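Local coordinates for 7,8-dihydro-6-hydroxymethylpterin pyrophosphokinase-dihydropteroate synthase (Plasmodium falciparum, PDB 6JWS), which probably catalyses two consecutive folate-biosynthesis steps, ATP-dependent pyrophosphorylation of 6-hydroxymethyl-7,8-dihydropterin and coupling of the product to 4-aminobenzoate, giving 7,8-dihydropteroate, at residues B[13-18]-B[169-174]; B[325-330]-B[355-360]; B[583-588]-B[612-617]. The protein carries 1 engineered substitution. All coordinates share one frame; numbering follows the deposited sequence.

Contact 1. Residues B[13-18]-B[169-174]; sequences NKTNIA and VVKTFV
Asn16 to Ala18 run antiparallel to Val170 to Thr172, the two short strand axes approaching to 4.7 Å with their directions 156° apart. Two hydrogen-bonded pairs flank one non-hydrogen-bonded pair. In the first, Asn16 N reaches Thr172 O at 2.8 Å and Thr172 N returns to Asn16 O at 2.6 Å; in the second, Ala18 and Val170 exchange the same two bonds, Val170 N meeting Ala18 O at 2.8 Å. Ile17 faces Lys171 between them, where CA-H...O contacts fill in: Ile17 CA lies 3.5 Å from Val170 O. Strands 16-24 and 163-172 are neighbours in the six-stranded antiparallel sheet of the pyrophosphokinase domain, with strand 208-214 beyond the first and strand 46-57 beyond the second. Past the strand end the pairing is continued by a side chain. The amide of Asn16 points ND2 at Val174 O, 2.8 Å away and lying in the amide plane, while its OD1 accepts from Asn215, so both polar ends of the amide are held. Thr172 shares this side of the sheet with Asn16 and Ala18; its CG2 sits 3.8 Å from Asn16 CB, and its OG1 is bonded to Leu45 O. The other side carries apolar contacts. Ile17 CG2 crosses Val169 CG1 at 3.8 Å, and Thr15 CG2, anti to its own amide nitrogen, meets the aliphatic part of Lys171 at CG. Helix 108-114 covers this side, placing Phe113 on Ile17 and Tyr110 on Val169.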
loop_
_atom_site.group_PDB
_atom_site.type_symbol
_atom_site.label_atom_id
_atom_site.label_comp_id
_atom_site.label_asym_id
_atom_site.label_seq_id
_atom_site.Cartn_x
_atom_site.Cartn_y
_atom_site.Cartn_z
ATOM N N ASN B 13 49.738 13.469 -30.107
ATOM C CA ASN B 13 48.620 13.881 -29.266
ATOM C C ASN B 13 47.374 13.071 -29.631
ATOM O O ASN B 13 46.644 13.395 -30.569
ATOM C CB ASN B 13 48.457 15.408 -29.178
ATOM C CG ASN B 13 47.758 16.046 -30.364
ATOM O OD1 ASN B 13 48.159 15.860 -31.510
ATOM N ND2 ASN B 13 46.717 16.820 -30.096
ATOM N N LYS B 14 47.152 12.006 -28.856
ATOM C CA LYS B 14 46.159 10.991 -29.159
ATOM C C LYS B 14 44.932 11.202 -28.271
ATOM O O LYS B 14 45.067 11.693 -27.153
ATOM C CB LYS B 14 46.789 9.623 -28.890
ATOM C CG LYS B 14 46.432 8.529 -29.885
ATOM C CD LYS B 14 47.040 7.192 -29.524
ATOM C CE LYS B 14 46.564 6.083 -30.437
ATOM N NZ LYS B 14 46.834 4.749 -29.855
ATOM N N THR B 15 43.745 10.828 -28.777
ATOM C CA THR B 15 42.510 10.871 -27.996
ATOM C C THR B 15 41.786 9.522 -28.038
ATOM O O THR B 15 41.263 9.124 -29.079
ATOM C CB THR B 15 41.627 12.054 -28.412
ATOM O OG1 THR B 15 42.352 13.245 -28.093
ATOM C CG2 THR B 15 40.302 12.083 -27.686
ATOM N N ASN B 16 41.742 8.837 -26.884
ATOM C CA ASN B 16 41.232 7.472 -26.805
ATOM C C ASN B 16 40.060 7.376 -25.820
ATOM O O ASN B 16 39.937 8.204 -24.915
ATOM C CB ASN B 16 42.343 6.479 -26.435
ATOM C CG ASN B 16 43.449 6.386 -27.475
ATOM O OD1 ASN B 16 43.182 6.149 -28.653
ATOM N ND2 ASN B 16 44.691 6.567 -27.048
ATOM N N ILE B 17 39.227 6.330 -25.998
ATOM C CA ILE B 17 38.128 5.997 -25.099
ATOM C C ILE B 17 38.435 4.721 -24.311
ATOM O O ILE B 17 38.486 3.633 -24.877
ATOM C CB ILE B 17 36.791 5.855 -25.866
ATOM C CG1 ILE B 17 36.513 7.034 -26.800
ATOM C CG2 ILE B 17 35.651 5.642 -24.876
ATOM C CD1 ILE B 17 36.261 8.333 -26.064
ATOM N N ALA B 18 38.545 4.854 -22.987
ATOM C CA ALA B 18 38.673 3.722 -22.080
ATOM C C ALA B 18 37.456 3.632 -21.158
ATOM O O ALA B 18 36.905 4.658 -20.755
ATOM C CB ALA B 18 39.908 3.881 -21.235
ATOM N N VAL B 169 33.465 5.955 -18.013
ATOM C CA VAL B 169 34.066 6.122 -19.326
ATOM C C VAL B 169 34.971 7.355 -19.280
ATOM O O VAL B 169 34.571 8.414 -18.781
ATOM C CB VAL B 169 33.003 6.235 -20.434
ATOM C CG1 VAL B 169 33.635 6.471 -21.794
ATOM C CG2 VAL B 169 32.050 5.040 -20.479
ATOM N N VAL B 170 36.204 7.190 -19.783
ATOM C CA VAL B 170 37.231 8.222 -19.812
ATOM C C VAL B 170 37.610 8.512 -21.264
ATOM O O VAL B 170 37.874 7.600 -22.054
ATOM C CB VAL B 170 38.458 7.811 -18.970
ATOM C CG1 VAL B 170 39.481 8.926 -18.871
ATOM C CG2 VAL B 170 38.050 7.416 -17.565
ATOM N N LYS B 171 37.601 9.799 -21.623
ATOM C CA LYS B 171 38.276 10.255 -22.832
ATOM C C LYS B 171 39.711 10.573 -22.419
ATOM O O LYS B 171 39.926 11.465 -21.595
ATOM C CB LYS B 171 37.514 11.424 -23.457
ATOM C CG LYS B 171 38.100 12.072 -24.709
ATOM C CD LYS B 171 37.559 13.508 -24.911
ATOM C CE LYS B 171 36.372 13.658 -25.853
ATOM N NZ LYS B 171 35.578 14.886 -25.572
ATOM N N THR B 172 40.663 9.769 -22.928
ATOM C CA THR B 172 42.014 9.718 -22.380
ATOM C C THR B 172 43.058 10.154 -23.408
ATOM O O THR B 172 42.880 9.995 -24.615
ATOM C CB THR B 172 42.311 8.356 -21.733
ATOM O OG1 THR B 172 43.416 8.540 -20.852
ATOM C CG2 THR B 172 42.620 7.250 -22.719
ATOM N N PHE B 173 44.156 10.713 -22.892
ATOM C CA PHE B 173 45.255 11.201 -23.722
ATOM C C PHE B 173 46.379 10.164 -23.733
ATOM O O PHE B 173 47.345 10.294 -24.487
ATOM C CB PHE B 173 45.738 12.580 -23.244
ATOM C CG PHE B 173 45.773 12.755 -21.747
ATOM C CD1 PHE B 173 46.624 11.990 -20.957
ATOM C CD2 PHE B 173 44.929 13.664 -21.114
ATOM C CE1 PHE B 173 46.641 12.135 -19.576
ATOM C CE2 PHE B 173 44.949 13.812 -19.731
ATOM C CZ PHE B 173 45.810 13.055 -18.962
ATOM N N VAL B 174 46.240 9.143 -22.875
ATOM C CA VAL B 174 47.194 8.051 -22.798
ATOM C C VAL B 174 47.123 7.258 -24.100
ATOM O O VAL B 174 46.051 7.131 -24.683
ATOM C CB VAL B 174 46.959 7.194 -21.544
ATOM C CG1 VAL B 174 47.853 5.969 -21.521
ATOM C CG2 VAL B 174 47.177 8.019 -20.286
#

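Contact 2. Residues B[325-330]-B[355-360]; sequences HRYSIL and KYVSRM
Tyr356 and Tyr327 both swing their rings anti to the backbone N, with chi1 of -161° and 177°, and these torsions bring the two rings together between helices 327-336 and 349-364. The rings meet obliquely, centroids 5.5 Å apart and planes at 35°. Between the two tyrosines the nearest atoms are Tyr327 CB and Tyr356 CE1, 3.6 Å apart, followed by Tyr327 CD1 against Tyr356 CD1 at 3.7 Å. Tyr327 CA also lies over one face of the Tyr356 ring, near its rim, so Tyr356 packs on the first turn of helix 327-336 as well as on the other ring. Two aliphatic groups complete the apolar seam. Val357 CG2 is 3.9 Å from Tyr327 CE1, and Leu330 CD1 comes within 4.1 Å of Tyr356 CD2, the side chains of this second pair crossing at about a right angle. The phenol oxygen of Tyr327 finds its partner in the hydroxyl of Tyr353, about one turn before Tyr356 on helix 349-364, while the backbone N of Tyr327 donates to Glu60. Beside the seam, Arg326 holds the N-cap position and is an ATP-binding residue of this protein, although no nucleotide contacts it here. The contact thus joins helix 327-336, which follows strand 316-318, to helix 349-364, whose chain continues past Ile368 and Lys369, both packed on Tyr327, into strand 372-377.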
loop_
_atom_site.group_PDB
_atom_site.type_symbol
_atom_site.label_atom_id
_atom_site.label_comp_id
_atom_site.label_asym_id
_atom_site.label_seq_id
_atom_site.Cartn_x
_atom_site.Cartn_y
_atom_site.Cartn_z
ATOM N N HIS B 325 31.644 -12.209 -17.425
ATOM C CA HIS B 325 31.542 -13.301 -16.473
ATOM C C HIS B 325 30.980 -12.790 -15.145
ATOM O O HIS B 325 30.222 -13.491 -14.484
ATOM C CB HIS B 325 32.891 -14.033 -16.389
ATOM C CG HIS B 325 32.810 -15.391 -15.775
ATOM N ND1 HIS B 325 32.929 -15.599 -14.400
ATOM C CD2 HIS B 325 32.629 -16.611 -16.332
ATOM C CE1 HIS B 325 32.822 -16.889 -14.140
ATOM N NE2 HIS B 325 32.636 -17.531 -15.313
ATOM N N ARG B 326 31.357 -11.567 -14.755
ATOM C CA ARG B 326 30.885 -10.981 -13.509
ATOM C C ARG B 326 29.604 -10.187 -13.745
ATOM O O ARG B 326 29.592 -9.205 -14.487
ATOM C CB ARG B 326 31.934 -10.034 -12.926
ATOM C CG ARG B 326 33.089 -10.741 -12.247
ATOM C CD ARG B 326 33.686 -9.928 -11.126
ATOM N NE ARG B 326 34.809 -10.707 -10.630
ATOM C CZ ARG B 326 36.086 -10.453 -10.893
ATOM N NH1 ARG B 326 36.425 -9.417 -11.644
ATOM N NH2 ARG B 326 37.022 -11.236 -10.386
ATOM N N TYR B 327 28.535 -10.589 -13.058
ATOM C CA TYR B 327 27.290 -9.837 -13.062
ATOM C C TYR B 327 27.539 -8.366 -12.712
ATOM O O TYR B 327 27.024 -7.480 -13.393
ATOM C CB TYR B 327 26.287 -10.420 -12.062
ATOM C CG TYR B 327 25.007 -9.625 -11.985
ATOM C CD1 TYR B 327 24.147 -9.558 -13.069
ATOM C CD2 TYR B 327 24.671 -8.914 -10.846
ATOM C CE1 TYR B 327 22.968 -8.836 -13.015
ATOM C CE2 TYR B 327 23.492 -8.188 -10.777
ATOM C CZ TYR B 327 22.638 -8.146 -11.862
ATOM O OH TYR B 327 21.478 -7.427 -11.800
ATOM N N SER B 328 28.356 -8.120 -11.679
ATOM C CA SER B 328 28.566 -6.778 -11.164
ATOM C C SER B 328 29.127 -5.862 -12.251
ATOM O O SER B 328 28.845 -4.675 -12.245
ATOM C CB SER B 328 29.409 -6.769 -9.918
ATOM O OG SER B 328 30.718 -7.225 -10.222
ATOM N N ILE B 329 29.869 -6.410 -13.214
ATOM C CA ILE B 329 30.381 -5.574 -14.291
ATOM C C ILE B 329 29.273 -5.317 -15.304
ATOM O O ILE B 329 29.053 -4.174 -15.693
ATOM C CB ILE B 329 31.643 -6.171 -14.946
ATOM C CG1 ILE B 329 32.809 -6.264 -13.956
ATOM C CG2 ILE B 329 32.036 -5.430 -16.209
ATOM C CD1 ILE B 329 33.922 -7.188 -14.445
ATOM N N LEU B 330 28.584 -6.370 -15.744
ATOM C CA LEU B 330 27.505 -6.187 -16.704
ATOM C C LEU B 330 26.477 -5.181 -16.165
ATOM O O LEU B 330 25.991 -4.328 -16.900
ATOM C CB LEU B 330 26.855 -7.544 -17.010
ATOM C CG LEU B 330 27.615 -8.446 -17.983
ATOM C CD1 LEU B 330 26.903 -9.778 -18.182
ATOM C CD2 LEU B 330 27.801 -7.761 -19.328
ATOM N N LYS B 355 20.249 -11.547 -20.197
ATOM C CA LYS B 355 20.360 -12.990 -20.302
ATOM C C LYS B 355 20.916 -13.546 -19.001
ATOM O O LYS B 355 20.487 -14.606 -18.549
ATOM C CB LYS B 355 21.192 -13.390 -21.527
ATOM C CG LYS B 355 20.377 -13.620 -22.798
ATOM C CD LYS B 355 21.043 -13.165 -24.091
ATOM C CE LYS B 355 21.855 -14.241 -24.792
ATOM N NZ LYS B 355 22.767 -13.676 -25.821
ATOM N N TYR B 356 21.841 -12.803 -18.389
ATOM C CA TYR B 356 22.419 -13.217 -17.126
ATOM C C TYR B 356 21.331 -13.271 -16.049
ATOM O O TYR B 356 21.278 -14.210 -15.263
ATOM C CB TYR B 356 23.551 -12.257 -16.757
ATOM C CG TYR B 356 24.520 -12.797 -15.743
ATOM C CD1 TYR B 356 24.157 -12.958 -14.415
ATOM C CD2 TYR B 356 25.815 -13.139 -16.117
ATOM C CE1 TYR B 356 25.044 -13.487 -13.490
ATOM C CE2 TYR B 356 26.721 -13.659 -15.201
ATOM C CZ TYR B 356 26.327 -13.836 -13.887
ATOM O OH TYR B 356 27.230 -14.316 -12.984
ATOM N N VAL B 357 20.475 -12.236 -16.018
ATOM C CA VAL B 357 19.423 -12.136 -15.024
ATOM C C VAL B 357 18.465 -13.312 -15.201
ATOM O O VAL B 357 18.113 -13.977 -14.227
ATOM C CB VAL B 357 18.664 -10.790 -15.098
ATOM C CG1 VAL B 357 17.419 -10.794 -14.207
ATOM C CG2 VAL B 357 19.564 -9.608 -14.762
ATOM N N SER B 358 18.030 -13.544 -16.441
ATOM C CA SER B 358 16.970 -14.512 -16.651
ATOM C C SER B 358 17.495 -15.946 -16.518
ATOM O O SER B 358 16.790 -16.818 -16.019
ATOM C CB SER B 358 16.209 -14.253 -17.920
ATOM O OG SER B 358 17.018 -14.513 -19.036
ATOM N N ARG B 359 18.766 -16.167 -16.857
ATOM C CA ARG B 359 19.361 -17.472 -16.631
ATOM C C ARG B 359 19.589 -17.743 -15.143
ATOM O O ARG B 359 19.458 -18.883 -14.719
ATOM C CB ARG B 359 20.604 -17.667 -17.501
ATOM C CG ARG B 359 20.280 -18.335 -18.825
ATOM C CD ARG B 359 20.883 -17.689 -20.043
ATOM N NE ARG B 359 22.323 -17.570 -19.938
ATOM C CZ ARG B 359 23.150 -17.495 -20.982
ATOM N NH1 ARG B 359 22.675 -17.550 -22.218
ATOM N NH2 ARG B 359 24.450 -17.365 -20.784
ATOM N N MET B 360 19.937 -16.726 -14.340
ATOM C CA MET B 360 20.043 -16.985 -12.909
ATOM C C MET B 360 18.676 -17.400 -12.355
ATOM O O MET B 360 18.594 -18.273 -11.494
ATOM C CB MET B 360 20.585 -15.794 -12.108
ATOM C CG MET B 360 22.076 -15.560 -12.293
ATOM S SD MET B 360 23.190 -16.697 -11.388
ATOM C CE MET B 360 22.157 -17.157 -10.006
#

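Contact 3. Residues B[583-588]-B[612-617]. With ACT (acetate ion), chain N.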
loop_
_atom_site.group_PDB
_atom_site.type_symbol
_atom_site.label_atom_id
_atom_site.label_comp_id
_atom_site.label_asym_id
_atom_site.label_seq_id
_atom_site.Cartn_x
_atom_site.Cartn_y
_atom_site.Cartn_z
ATOM N N LYS B 583 -1.903 20.701 -14.571
ATOM C CA LYS B 583 -3.240 20.726 -13.986
ATOM C C LYS B 583 -3.281 19.710 -12.841
ATOM O O LYS B 583 -2.450 18.795 -12.777
ATOM C CB LYS B 583 -4.314 20.439 -15.043
ATOM C CG LYS B 583 -4.407 21.448 -16.195
ATOM C CD LYS B 583 -5.227 22.680 -15.845
ATOM C CE LYS B 583 -5.375 23.697 -16.961
ATOM N NZ LYS B 583 -4.508 24.888 -16.761
ATOM N N HIS B 584 -4.255 19.894 -11.941
ATOM C CA HIS B 584 -4.425 19.051 -10.767
ATOM C C HIS B 584 -4.520 17.579 -11.152
ATOM O O HIS B 584 -3.820 16.761 -10.565
ATOM C CB HIS B 584 -5.567 19.576 -9.880
ATOM C CG HIS B 584 -5.328 20.985 -9.448
ATOM N ND1 HIS B 584 -4.040 21.501 -9.296
ATOM C CD2 HIS B 584 -6.178 21.993 -9.160
ATOM C CE1 HIS B 584 -4.115 22.769 -8.918
ATOM N NE2 HIS B 584 -5.421 23.094 -8.833
ATOM N N ASP B 585 -5.321 17.262 -12.183
ATOM C CA ASP B 585 -5.438 15.901 -12.702
ATOM C C ASP B 585 -4.103 15.371 -13.236
ATOM O O ASP B 585 -3.882 14.161 -13.208
ATOM C CB ASP B 585 -6.590 15.743 -13.706
ATOM C CG ASP B 585 -7.975 15.811 -13.059
ATOM O OD1 ASP B 585 -8.120 15.373 -11.874
ATOM O OD2 ASP B 585 -8.915 16.310 -13.732
ATOM N N GLN B 586 -3.224 16.271 -13.708
ATOM C CA GLN B 586 -1.935 15.872 -14.260
ATOM C C GLN B 586 -0.968 15.574 -13.128
ATOM O O GLN B 586 -0.207 14.620 -13.211
ATOM C CB GLN B 586 -1.365 16.913 -15.235
ATOM C CG GLN B 586 -2.185 17.041 -16.511
ATOM C CD GLN B 586 -1.750 18.184 -17.397
ATOM O OE1 GLN B 586 -1.536 19.306 -16.922
ATOM N NE2 GLN B 586 -1.652 17.926 -18.704
ATOM N N SER B 587 -1.010 16.405 -12.081
ATOM C CA SER B 587 -0.240 16.146 -10.875
ATOM C C SER B 587 -0.592 14.757 -10.338
ATOM O O SER B 587 0.299 13.956 -10.067
ATOM C CB SER B 587 -0.469 17.228 -9.828
ATOM O OG SER B 587 0.200 18.421 -10.192
ATOM N N ILE B 588 -1.891 14.438 -10.288
ATOM C CA ILE B 588 -2.339 13.134 -9.808
ATOM C C ILE B 588 -1.821 12.034 -10.728
ATOM O O ILE B 588 -1.349 10.987 -10.275
ATOM C CB ILE B 588 -3.875 13.094 -9.638
ATOM C CG1 ILE B 588 -4.296 13.891 -8.403
ATOM C CG2 ILE B 588 -4.357 11.662 -9.532
ATOM C CD1 ILE B 588 -5.634 14.632 -8.549
ATOM N N ILE B 612 -3.783 18.920 -3.951
ATOM C CA ILE B 612 -4.301 18.142 -2.828
ATOM C C ILE B 612 -5.762 18.517 -2.537
ATOM O O ILE B 612 -6.607 17.633 -2.419
ATOM C CB ILE B 612 -3.434 18.289 -1.562
ATOM C CG1 ILE B 612 -1.965 17.918 -1.811
ATOM C CG2 ILE B 612 -4.056 17.474 -0.436
ATOM C CD1 ILE B 612 -1.071 18.064 -0.605
ATOM N N ALA B 613 -6.057 19.825 -2.440
ATOM C CA ALA B 613 -7.404 20.329 -2.188
ATOM C C ALA B 613 -8.380 19.848 -3.253
ATOM O O ALA B 613 -9.542 19.621 -2.957
ATOM C CB ALA B 613 -7.420 21.834 -2.113
ATOM N N HIS B 614 -7.889 19.637 -4.474
ATOM C CA HIS B 614 -8.729 19.245 -5.587
ATOM C C HIS B 614 -9.187 17.801 -5.412
ATOM O O HIS B 614 -10.068 17.331 -6.136
ATOM C CB HIS B 614 -7.906 19.423 -6.865
ATOM C CG HIS B 614 -8.488 18.881 -8.121
ATOM N ND1 HIS B 614 -9.268 19.659 -8.968
ATOM C CD2 HIS B 614 -8.346 17.681 -8.723
ATOM C CE1 HIS B 614 -9.613 18.951 -10.037
ATOM N NE2 HIS B 614 -9.065 17.718 -9.904
ATOM N N CYS B 615 -8.526 17.074 -4.502
ATOM C CA CYS B 615 -8.867 15.685 -4.226
ATOM C C CYS B 615 -10.063 15.583 -3.269
ATOM O O CYS B 615 -10.685 14.535 -3.209
ATOM C CB CYS B 615 -7.701 14.958 -3.564
ATOM S SG CYS B 615 -6.282 14.689 -4.654
ATOM N N MET B 616 -10.348 16.644 -2.498
ATOM C CA MET B 616 -11.336 16.609 -1.425
ATOM C C MET B 616 -12.748 16.759 -1.985
ATOM O O MET B 616 -12.994 17.617 -2.831
ATOM C CB MET B 616 -11.160 17.768 -0.442
ATOM C CG MET B 616 -9.787 17.913 0.188
ATOM S SD MET B 616 -9.183 16.387 0.896
ATOM C CE MET B 616 -7.513 16.839 1.365
ATOM N N ASN B 617 -13.678 15.956 -1.445
ATOM C CA ASN B 617 -15.110 16.189 -1.581
ATOM C C ASN B 617 -15.565 17.159 -0.483
ATOM O O ASN B 617 -15.834 18.323 -0.831
ATOM C CB ASN B 617 -15.915 14.891 -1.478
ATOM C CG ASN B 617 -15.605 13.894 -2.577
ATOM O OD1 ASN B 617 -16.503 13.467 -3.300
ATOM N ND2 ASN B 617 -14.344 13.507 -2.712
HETATM C C ACT N . -2.965 14.969 -19.711
HETATM O O ACT N . -1.939 15.284 -20.329
HETATM O OXT ACT N . -3.110 13.876 -19.128
HETATM C CH3 ACT N . -4.139 15.983 -19.664
#
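His614 lies against His584 where the start of helix 584-592 meets the turn after helix 610-613, in the TIM barrel that forms the dihydropteroate synthase part of the chain, the His584 side chain lying about 5 Å from the bound pteroic acid at the nearest atoms. Along 612-617, Ile612 comes first and turns away from 583-588 to pack on Asn666 and Ile673 of helix 657-680. Ala613 then opens a type I beta turn that ends at Met616, and within it His614 makes most of the contact. One face of its imidazole receives His584 CB, 3.6 Å from the ring centroid and 17° off the normal, a CH-pi contact; the two rings themselves meet obliquely. At the ring's edge, His614 NE2 donates to Asp585 OD1 at 3.2 Å. The N-H...O angle of 147° makes this bond bent, and the donor comes from above the carboxylate plane, 55° out of it. Cys615 follows, its SG 3.9 Å from Ile588 CD1, and Lys702 of the second subunit packs on Asp585, Ile588 and Cys615. Met616 touches Ser695 of that subunit. Across the helix start, Gln586 OE1 accepts from Lys583 N, while Gln586 NE2 donates to Thr542 O and, at 3.1 Å, to oxygen O of an acetate, probably from the crystallisation liquor.

How the contacts relate
From the N terminus, contact 1 closes first, bringing 169-174 back against 13-18 after 150 intervening residues and joining two neighbouring strands of the pyrophosphokinase sheet. Contact 2 then closes a loop of only 24 residues, tying helix 327-336 to helix 349-364 just before the chain re-enters that sheet at strand 372-377. Contact 3 closes a 23-residue loop in the barrel, linking helix 584-592 to the end of helix 610-613. The three loops are in series; none nests or crosses. Contacts 1 and 2 have centres about 28 Å apart, whereas contact 3 lies about 51 Å from contact 1, centre to centre, on the opposite side of the chain's centre.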